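Thiol:disulfide interchange protein DsbC (Haemophilus influenzae, PDB 1T3B) probably forms and isomerises disulfide bonds in periplasmic proteins, working as a homodimer of the thioredoxin family with a redox-active disulfide. Local coordinates at residues 70-75 with 117-122. Residues are numbered along the deposited sequence; the frame is centred on the assembly and turned at random.
Sequences KLNSYK and TVRYLA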
loop_
_atom_site.group_PDB
_atom_site.type_symbol
_atom_site.label_atom_id
_atom_site.label_comp_id
_atom_site.label_asym_id
_atom_site.label_seq_id
_atom_site.Cartn_x
_atom_site.Cartn_y
_atom_site.Cartn_z
ATOM N N LYS A 70 -4.122 -19.034 -10.469
ATOM C CA LYS A 70 -2.680 -19.210 -10.635
ATOM C C LYS A 70 -2.285 -20.534 -9.981
ATOM O O LYS A 70 -1.690 -21.397 -10.618
ATOM C CB LYS A 70 -1.950 -18.042 -9.961
ATOM C CG LYS A 70 -0.443 -18.160 -9.848
ATOM C CD LYS A 70 0.249 -17.853 -11.148
ATOM C CE LYS A 70 1.676 -17.397 -10.893
ATOM N NZ LYS A 70 1.743 -16.295 -9.884
ATOM N N LEU A 71 -2.634 -20.685 -8.707
ATOM C CA LEU A 71 -2.340 -21.896 -7.950
ATOM C C LEU A 71 -2.918 -23.117 -8.663
ATOM O O LEU A 71 -2.180 -23.977 -9.140
ATOM C CB LEU A 71 -2.919 -21.774 -6.539
ATOM C CG LEU A 71 -2.864 -22.993 -5.630
ATOM C CD1 LEU A 71 -2.714 -22.565 -4.183
ATOM C CD2 LEU A 71 -4.116 -23.784 -5.805
ATOM N N ASN A 72 -4.239 -23.189 -8.745
ATOM C CA ASN A 72 -4.883 -24.298 -9.416
ATOM C C ASN A 72 -4.169 -24.642 -10.706
ATOM O O ASN A 72 -3.984 -25.805 -11.031
ATOM C CB ASN A 72 -6.333 -23.957 -9.717
ATOM C CG ASN A 72 -7.221 -24.191 -8.540
ATOM O OD1 ASN A 72 -6.811 -24.837 -7.587
ATOM N ND2 ASN A 72 -8.448 -23.690 -8.595
ATOM N N SER A 73 -3.744 -23.628 -11.439
ATOM C CA SER A 73 -3.063 -23.875 -12.701
ATOM C C SER A 73 -1.819 -24.755 -12.555
ATOM O O SER A 73 -1.168 -25.062 -13.541
ATOM C CB SER A 73 -2.664 -22.548 -13.350
ATOM O OG SER A 73 -1.398 -22.117 -12.885
ATOM N N TYR A 74 -1.495 -25.154 -11.329
ATOM C CA TYR A 74 -0.311 -25.976 -11.061
ATOM C C TYR A 74 -0.680 -27.408 -10.723
ATOM O O TYR A 74 0.182 -28.246 -10.480
ATOM C CB TYR A 74 0.505 -25.373 -9.908
ATOM C CG TYR A 74 1.154 -24.052 -10.246
ATOM C CD1 TYR A 74 1.595 -23.786 -11.541
ATOM C CD2 TYR A 74 1.369 -23.087 -9.271
ATOM C CE1 TYR A 74 2.239 -22.593 -11.858
ATOM C CE2 TYR A 74 2.016 -21.884 -9.577
ATOM C CZ TYR A 74 2.449 -21.644 -10.875
ATOM O OH TYR A 74 3.100 -20.464 -11.184
ATOM N N LYS A 75 -1.980 -27.656 -10.699
ATOM C CA LYS A 75 -2.553 -28.958 -10.413
ATOM C C LYS A 75 -1.652 -30.164 -10.737
ATOM O O LYS A 75 -1.461 -31.033 -9.894
ATOM C CB LYS A 75 -3.890 -29.052 -11.163
ATOM C CG LYS A 75 -4.537 -30.423 -11.233
ATOM C CD LYS A 75 -5.801 -30.375 -12.100
ATOM C CE LYS A 75 -6.320 -31.777 -12.402
ATOM N NZ LYS A 75 -7.539 -31.747 -13.248
ATOM N N THR A 117 -9.440 -33.841 0.192
ATOM C CA THR A 117 -8.336 -34.181 -0.696
ATOM C C THR A 117 -7.165 -33.240 -0.422
ATOM O O THR A 117 -7.292 -32.024 -0.600
ATOM C CB THR A 117 -8.747 -34.005 -2.167
ATOM O OG1 THR A 117 -9.587 -35.094 -2.559
ATOM C CG2 THR A 117 -7.530 -33.941 -3.064
ATOM N N VAL A 118 -6.029 -33.790 -0.003
ATOM C CA VAL A 118 -4.861 -32.966 0.285
ATOM C C VAL A 118 -3.943 -32.877 -0.934
ATOM O O VAL A 118 -3.535 -33.883 -1.486
ATOM C CB VAL A 118 -4.084 -33.526 1.494
ATOM C CG1 VAL A 118 -2.875 -32.662 1.784
ATOM C CG2 VAL A 118 -4.992 -33.577 2.713
ATOM N N ARG A 119 -3.629 -31.658 -1.357
ATOM C CA ARG A 119 -2.771 -31.440 -2.517
ATOM C C ARG A 119 -1.544 -30.635 -2.101
ATOM O O ARG A 119 -1.664 -29.489 -1.692
ATOM C CB ARG A 119 -3.547 -30.686 -3.599
ATOM C CG ARG A 119 -5.016 -31.081 -3.689
ATOM C CD ARG A 119 -5.670 -30.565 -4.963
ATOM N NE ARG A 119 -5.484 -29.128 -5.123
ATOM C CZ ARG A 119 -5.969 -28.413 -6.130
ATOM N NH1 ARG A 119 -6.680 -29.000 -7.083
ATOM N NH2 ARG A 119 -5.742 -27.108 -6.181
ATOM N N TYR A 120 -0.364 -31.229 -2.207
ATOM C CA TYR A 120 0.846 -30.542 -1.798
ATOM C C TYR A 120 1.572 -29.747 -2.861
ATOM O O TYR A 120 1.733 -30.176 -4.001
ATOM C CB TYR A 120 1.878 -31.507 -1.203
ATOM C CG TYR A 120 1.504 -32.206 0.079
ATOM C CD1 TYR A 120 1.227 -31.499 1.250
ATOM C CD2 TYR A 120 1.469 -33.588 0.129
ATOM C CE1 TYR A 120 0.927 -32.170 2.439
ATOM C CE2 TYR A 120 1.172 -34.256 1.303
ATOM C CZ TYR A 120 0.903 -33.553 2.444
ATOM O OH TYR A 120 0.594 -34.267 3.570
ATOM N N LEU A 121 2.031 -28.584 -2.423
ATOM C CA LEU A 121 2.827 -27.662 -3.200
ATOM C C LEU A 121 4.053 -27.562 -2.309
ATOM O O LEU A 121 3.958 -27.768 -1.106
ATOM C CB LEU A 121 2.135 -26.309 -3.304
ATOM C CG LEU A 121 1.091 -26.232 -4.406
ATOM C CD1 LEU A 121 0.409 -24.907 -4.396
ATOM C CD2 LEU A 121 1.782 -26.446 -5.733
ATOM N N ALA A 122 5.204 -27.253 -2.880
ATOM C CA ALA A 122 6.400 -27.166 -2.071
ATOM C C ALA A 122 6.636 -25.767 -1.541
ATOM O O ALA A 122 6.294 -24.767 -2.173
ATOM C CB ALA A 122 7.616 -27.621 -2.868
#
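Arg-119 bends at its third torsion (chi3 -54°), and this turns its guanidinium toward Asn-72. In Asn-72 the amide carbon CG lies anti to the carbonyl carbon (chi1 -83°), and its OD1 meets Arg-119 although the CB points away from the strand. Arg-119 NH2 donates a hydrogen bond of 2.9 Å to Asn-72 OD1. The bond is somewhat bent, 148° at the hydrogen. OD1 sits at the guanidinium edge, near its plane, while the amide plane stands almost perpendicular to it. Leu-71 CD2 also lies near the guanidinium plane, on the NE side of Arg-119 NH2 and 3.7 Å from it.

Beside this polar pair the contact is apolar. Leu-71 CD1 meets Leu-121 CD1 at 3.9 Å. Tyr-74 CB is a looser neighbour, 4.5 Å from Leu-121 CD2. Leu-71 and Leu-121 also touch Thr-91 and Met-78.

The end of helix 63-72 and the turn after it pack on one face of the thioredoxin-like sheet. Helix 108-113 lies against Val-118 and Tyr-120, whose side chains point to the other face. Arg-119 NH2 is also hydrogen-bonded to Thr-91 OG1. Both acceptors are uncharged, so neutral hydrogen bonds, not a salt bridge, grip the probably charged arginine beside buried leucines.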